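Local coordinates for uncharacterized protein (Pseudomonas syringae pv. tomato, PDB 3K4I) that is of unknown function but belongs to the RraA-like family of aldolase-related proteins and assembles as a trimer, at residues Ser89-Gly101 against Leu135-Thr149. Sequence-based numbering, arbitrary orientation.
Sequences SSNSGRHDCTVWG and LFSRGRFMQSAKNRT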
loop_
_atom_site.group_PDB
_atom_site.type_symbol
_atom_site.label_atom_id
_atom_site.label_comp_id
_atom_site.label_asym_id
_atom_site.label_seq_id
_atom_site.Cartn_x
_atom_site.Cartn_y
_atom_site.Cartn_z
ATOM N N SER C 89 -11.587 -5.795 14.819
ATOM C CA SER C 89 -12.917 -5.676 14.245
ATOM C C SER C 89 -13.019 -6.536 13.028
ATOM O O SER C 89 -12.152 -6.466 12.139
ATOM C CB SER C 89 -13.222 -4.226 13.857
ATOM O OG SER C 89 -13.433 -3.445 15.016
ATOM N N SER C 90 -14.068 -7.328 12.979
ATOM C CA SER C 90 -14.255 -8.245 11.833
ATOM C C SER C 90 -15.549 -7.946 11.098
ATOM O O SER C 90 -16.632 -8.009 11.671
ATOM C CB SER C 90 -14.114 -9.711 12.278
ATOM O OG SER C 90 -14.139 -10.582 11.147
ATOM N N ASN C 91 -15.403 -7.634 9.810
ATOM C CA ASN C 91 -16.524 -7.247 8.962
ATOM C C ASN C 91 -16.478 -8.042 7.651
ATOM O O ASN C 91 -16.697 -7.491 6.535
ATOM C CB ASN C 91 -16.499 -5.733 8.719
ATOM C CG ASN C 91 -17.731 -5.231 7.977
ATOM O OD1 ASN C 91 -18.840 -5.770 8.145
ATOM N ND2 ASN C 91 -17.542 -4.216 7.129
ATOM N N SER C 92 -16.167 -9.337 7.789
ATOM C CA SER C 92 -16.175 -10.274 6.658
ATOM C C SER C 92 -15.244 -9.853 5.516
ATOM O O SER C 92 -15.535 -10.108 4.314
ATOM C CB SER C 92 -17.600 -10.420 6.136
ATOM O OG SER C 92 -18.457 -10.914 7.137
ATOM N N GLY C 93 -14.170 -9.148 5.861
ATOM C CA GLY C 93 -13.211 -8.671 4.870
ATOM C C GLY C 93 -13.774 -7.720 3.844
ATOM O O GLY C 93 -13.194 -7.566 2.776
ATOM N N ARG C 94 -14.908 -7.096 4.153
ATOM C CA ARG C 94 -15.595 -6.213 3.207
ATOM C C ARG C 94 -14.822 -4.941 2.864
ATOM O O ARG C 94 -14.182 -4.319 3.726
ATOM C CB ARG C 94 -17.021 -5.875 3.658
ATOM C CG ARG C 94 -17.966 -7.098 3.631
ATOM C CD ARG C 94 -19.347 -6.815 4.211
ATOM N NE ARG C 94 -20.053 -5.763 3.495
ATOM C CZ ARG C 94 -21.251 -5.297 3.843
ATOM N NH1 ARG C 94 -21.895 -5.793 4.900
ATOM N NH2 ARG C 94 -21.821 -4.340 3.119
ATOM N N HIS C 95 -14.848 -4.598 1.582
ATOM C CA HIS C 95 -14.185 -3.403 1.067
ATOM C C HIS C 95 -15.185 -2.294 0.729
ATOM O O HIS C 95 -14.778 -1.179 0.372
ATOM C CB HIS C 95 -13.322 -3.732 -0.174
ATOM C CG HIS C 95 -11.973 -4.307 0.157
ATOM N ND1 HIS C 95 -11.791 -5.626 0.519
ATOM C CD2 HIS C 95 -10.744 -3.741 0.177
ATOM C CE1 HIS C 95 -10.504 -5.851 0.735
ATOM N NE2 HIS C 95 -9.848 -4.720 0.539
ATOM N N ASP C 96 -16.488 -2.583 0.843
ATOM C CA ASP C 96 -17.519 -1.638 0.382
ATOM C C ASP C 96 -18.086 -0.714 1.477
ATOM O O ASP C 96 -18.890 0.180 1.203
ATOM C CB ASP C 96 -18.656 -2.384 -0.334
ATOM C CG ASP C 96 -19.441 -3.295 0.600
ATOM O OD1 ASP C 96 -18.861 -3.859 1.554
ATOM O OD2 ASP C 96 -20.648 -3.454 0.366
ATOM N N CYS C 97 -17.649 -0.926 2.713
ATOM C CA CYS C 97 -18.014 -0.029 3.808
ATOM C C CYS C 97 -16.907 -0.082 4.849
ATOM O O CYS C 97 -16.109 -1.029 4.893
ATOM C CB CYS C 97 -19.360 -0.410 4.427
ATOM S SG CYS C 97 -19.496 -2.140 4.968
ATOM N N THR C 98 -16.855 0.951 5.671
ATOM C CA THR C 98 -15.778 1.103 6.668
ATOM C C THR C 98 -16.312 0.976 8.090
ATOM O O THR C 98 -17.483 1.280 8.364
ATOM C CB THR C 98 -15.086 2.451 6.500
ATOM O OG1 THR C 98 -16.058 3.494 6.602
ATOM C CG2 THR C 98 -14.411 2.529 5.130
ATOM N N VAL C 99 -15.458 0.507 8.993
ATOM C CA VAL C 99 -15.850 0.291 10.378
ATOM C C VAL C 99 -14.868 0.993 11.325
ATOM O O VAL C 99 -14.706 0.578 12.477
ATOM C CB VAL C 99 -16.022 -1.215 10.754
ATOM C CG1 VAL C 99 -17.238 -1.846 10.032
ATOM C CG2 VAL C 99 -14.770 -2.008 10.495
ATOM N N TRP C 100 -14.245 2.062 10.836
ATOM C CA TRP C 100 -13.375 2.925 11.695
ATOM C C TRP C 100 -13.209 4.263 10.981
ATOM O O TRP C 100 -13.071 4.297 9.753
ATOM C CB TRP C 100 -12.009 2.303 11.887
ATOM C CG TRP C 100 -11.202 2.997 12.967
ATOM C CD1 TRP C 100 -10.262 3.968 12.795
ATOM C CD2 TRP C 100 -11.310 2.769 14.371
ATOM N NE1 TRP C 100 -9.748 4.364 14.037
ATOM C CE2 TRP C 100 -10.380 3.640 15.011
ATOM C CE3 TRP C 100 -12.091 1.893 15.154
ATOM C CZ2 TRP C 100 -10.231 3.690 16.411
ATOM C CZ3 TRP C 100 -11.969 1.946 16.543
ATOM C CH2 TRP C 100 -11.014 2.836 17.162
ATOM N N GLY C 101 -13.239 5.362 11.727
ATOM C CA GLY C 101 -13.032 6.673 11.112
ATOM C C GLY C 101 -12.571 7.676 12.154
ATOM O O GLY C 101 -12.052 7.268 13.196
ATOM N N LEU C 135 -3.275 1.949 13.002
ATOM C CA LEU C 135 -4.393 1.322 12.279
ATOM C C LEU C 135 -3.898 0.296 11.305
ATOM O O LEU C 135 -3.017 0.579 10.473
ATOM C CB LEU C 135 -5.161 2.395 11.477
ATOM C CG LEU C 135 -6.275 1.876 10.545
ATOM C CD1 LEU C 135 -7.327 1.344 11.454
ATOM C CD2 LEU C 135 -6.846 3.000 9.708
ATOM N N PHE C 136 -4.514 -0.881 11.364
ATOM C CA PHE C 136 -4.183 -1.966 10.470
ATOM C C PHE C 136 -5.464 -2.446 9.831
ATOM O O PHE C 136 -6.457 -2.666 10.534
ATOM C CB PHE C 136 -3.512 -3.046 11.305
ATOM C CG PHE C 136 -2.312 -2.545 12.024
ATOM C CD1 PHE C 136 -1.040 -2.690 11.468
ATOM C CD2 PHE C 136 -2.447 -1.863 13.230
ATOM C CE1 PHE C 136 0.084 -2.198 12.128
ATOM C CE2 PHE C 136 -1.311 -1.325 13.888
ATOM C CZ PHE C 136 -0.049 -1.497 13.325
ATOM N N SER C 137 -5.474 -2.593 8.508
ATOM C CA SER C 137 -6.699 -2.968 7.827
ATOM C C SER C 137 -6.390 -3.524 6.455
ATOM O O SER C 137 -5.258 -3.459 5.996
ATOM C CB SER C 137 -7.593 -1.729 7.644
ATOM O OG SER C 137 -7.000 -0.827 6.722
ATOM N N ARG C 138 -7.423 -4.031 5.791
ATOM C CA ARG C 138 -7.284 -4.508 4.419
ATOM C C ARG C 138 -7.303 -3.381 3.395
ATOM O O ARG C 138 -7.291 -3.618 2.174
ATOM C CB ARG C 138 -8.390 -5.499 4.091
ATOM C CG ARG C 138 -8.321 -6.760 4.955
ATOM C CD ARG C 138 -9.228 -7.881 4.428
ATOM N NE ARG C 138 -9.286 -8.931 5.453
ATOM C CZ ARG C 138 -8.289 -9.766 5.759
ATOM N NH1 ARG C 138 -7.149 -9.726 5.102
ATOM N NH2 ARG C 138 -8.451 -10.661 6.750
ATOM N N GLY C 139 -7.382 -2.151 3.863
ATOM C CA GLY C 139 -7.421 -1.038 2.913
ATOM C C GLY C 139 -8.173 0.166 3.402
ATOM O O GLY C 139 -8.537 0.255 4.596
ATOM N N ARG C 140 -8.407 1.065 2.462
ATOM C CA ARG C 140 -8.935 2.399 2.714
ATOM C C ARG C 140 -10.132 2.657 1.828
ATOM O O ARG C 140 -10.081 2.377 0.624
ATOM C CB ARG C 140 -7.866 3.445 2.423
ATOM C CG ARG C 140 -6.540 3.241 3.192
ATOM C CD ARG C 140 -5.401 3.992 2.551
ATOM N NE ARG C 140 -4.216 4.036 3.434
ATOM C CZ ARG C 140 -3.231 4.922 3.299
ATOM N NH1 ARG C 140 -3.250 5.814 2.303
ATOM N NH2 ARG C 140 -2.212 4.916 4.142
ATOM N N PHE C 141 -11.200 3.178 2.438
ATOM C CA PHE C 141 -12.409 3.587 1.701
ATOM C C PHE C 141 -13.102 4.712 2.470
ATOM O O PHE C 141 -12.592 5.147 3.483
ATOM C CB PHE C 141 -13.327 2.381 1.473
ATOM C CG PHE C 141 -14.286 2.542 0.317
ATOM C CD1 PHE C 141 -15.597 2.084 0.421
ATOM C CD2 PHE C 141 -13.880 3.152 -0.876
ATOM C CE1 PHE C 141 -16.501 2.212 -0.646
ATOM C CE2 PHE C 141 -14.785 3.285 -1.964
ATOM C CZ PHE C 141 -16.093 2.817 -1.838
HETATM N N MSE C 142 -14.252 5.191 2.009
HETATM C CA MSE C 142 -14.915 6.316 2.685
HETATM C C MSE C 142 -16.379 6.081 3.051
HETATM O O MSE C 142 -16.958 6.831 3.850
HETATM C CB MSE C 142 -14.769 7.606 1.855
HETATM C CG MSE C 142 -15.787 7.790 0.760
HETATM SE SE MSE C 142 -15.698 6.493 -0.706
HETATM C CE MSE C 142 -13.863 6.904 -1.316
ATOM N N GLN C 143 -16.988 5.050 2.467
ATOM C CA GLN C 143 -18.422 4.814 2.662
ATOM C C GLN C 143 -18.675 4.250 4.059
ATOM O O GLN C 143 -17.969 3.347 4.522
ATOM C CB GLN C 143 -19.007 3.906 1.568
ATOM C CG GLN C 143 -19.013 4.554 0.184
ATOM C CD GLN C 143 -19.655 3.687 -0.900
ATOM O OE1 GLN C 143 -19.843 4.144 -2.017
ATOM N NE2 GLN C 143 -19.985 2.444 -0.571
ATOM N N SER C 144 -19.666 4.833 4.711
ATOM C CA SER C 144 -20.041 4.565 6.095
ATOM C C SER C 144 -20.589 3.159 6.260
ATOM O O SER C 144 -21.152 2.606 5.314
ATOM C CB SER C 144 -21.116 5.571 6.495
ATOM O OG SER C 144 -21.699 5.269 7.746
ATOM N N ALA C 145 -20.464 2.610 7.472
ATOM C CA ALA C 145 -21.148 1.363 7.838
ATOM C C ALA C 145 -22.673 1.507 7.836
ATOM O O ALA C 145 -23.389 0.514 7.685
ATOM C CB ALA C 145 -20.693 0.893 9.223
ATOM N N LYS C 146 -23.163 2.740 7.999
ATOM C CA LYS C 146 -24.595 2.969 8.181
ATOM C C LYS C 146 -25.381 2.436 6.978
ATOM O O LYS C 146 -25.075 2.741 5.817
ATOM C CB LYS C 146 -24.896 4.444 8.471
ATOM C CG LYS C 146 -26.391 4.737 8.689
ATOM C CD LYS C 146 -26.631 5.696 9.851
ATOM C CE LYS C 146 -26.387 5.011 11.200
ATOM N NZ LYS C 146 -27.135 5.668 12.325
ATOM N N ASN C 147 -26.352 1.579 7.278
ATOM C CA ASN C 147 -27.142 0.862 6.257
ATOM C C ASN C 147 -26.342 -0.108 5.383
ATOM O O ASN C 147 -26.862 -0.589 4.373
ATOM C CB ASN C 147 -27.941 1.836 5.357
ATOM C CG ASN C 147 -29.116 2.489 6.076
ATOM O OD1 ASN C 147 -29.534 3.594 5.718
ATOM N ND2 ASN C 147 -29.653 1.815 7.083
ATOM N N ARG C 148 -25.098 -0.413 5.763
ATOM C CA ARG C 148 -24.271 -1.347 4.997
ATOM C C ARG C 148 -23.874 -2.574 5.804
ATOM O O ARG C 148 -23.873 -3.704 5.315
ATOM C CB ARG C 148 -23.034 -0.653 4.416
ATOM C CG ARG C 148 -23.383 0.416 3.369
ATOM C CD ARG C 148 -22.148 0.924 2.606
ATOM N NE ARG C 148 -22.527 1.811 1.501
ATOM C CZ ARG C 148 -22.728 3.120 1.637
ATOM N NH1 ARG C 148 -22.567 3.701 2.816
ATOM N NH2 ARG C 148 -23.084 3.848 0.592
ATOM N N THR C 149 -23.532 -2.337 7.060
ATOM C CA THR C 149 -23.175 -3.411 7.981
ATOM C C THR C 149 -23.621 -2.950 9.361
ATOM O O THR C 149 -23.881 -1.764 9.534
ATOM C CB THR C 149 -21.655 -3.737 7.944
ATOM O OG1 THR C 149 -21.427 -4.977 8.626
ATOM C CG2 THR C 149 -20.821 -2.632 8.568
HETATM O O HOH W 1 -18.754 4.074 9.304
#
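The loop that follows strand 85-90 packs against the loop that links strands 135-137 and 150-154, with T98 and R94 bonded to backbone oxygens of the second loop. Q143 O takes two bonds from T98. T98 N meets Q143 O almost head-on at 2.9 Å. T98 OG1 reaches Q143 O at 2.8 Å from above the carbonyl plane. A chi1 of 57° sets OG1 toward Q143 O and turns the methyl to F141; T98 CG2 lies 3.8 Å from F141 CB. R94 points NH1 and NH2 end-on at R148 O, the nearer being R94 NH1 at 2.9 Å. R94 NE and NH2 take the two carboxylate oxygens of D96 in a salt bridge, so two of the three guanidinium edges are used and NH2 is shared. T149 OG1 is hydrogen-bonded to N91 OD1 at 2.7 Å and also to Q63 O. N91 ND2 meets C97 SG. H95 NE2 reaches R138 O at 3.2 Å from above the R138 carbonyl plane, in a bent bond (139°). R138 itself pairs with D119 and D161, while R148 reaches D33 and D38 of the second subunit. A water joins T98 O to A145 N. These loops at a subunit interface of the trimer are consistent with the RraA-like fold.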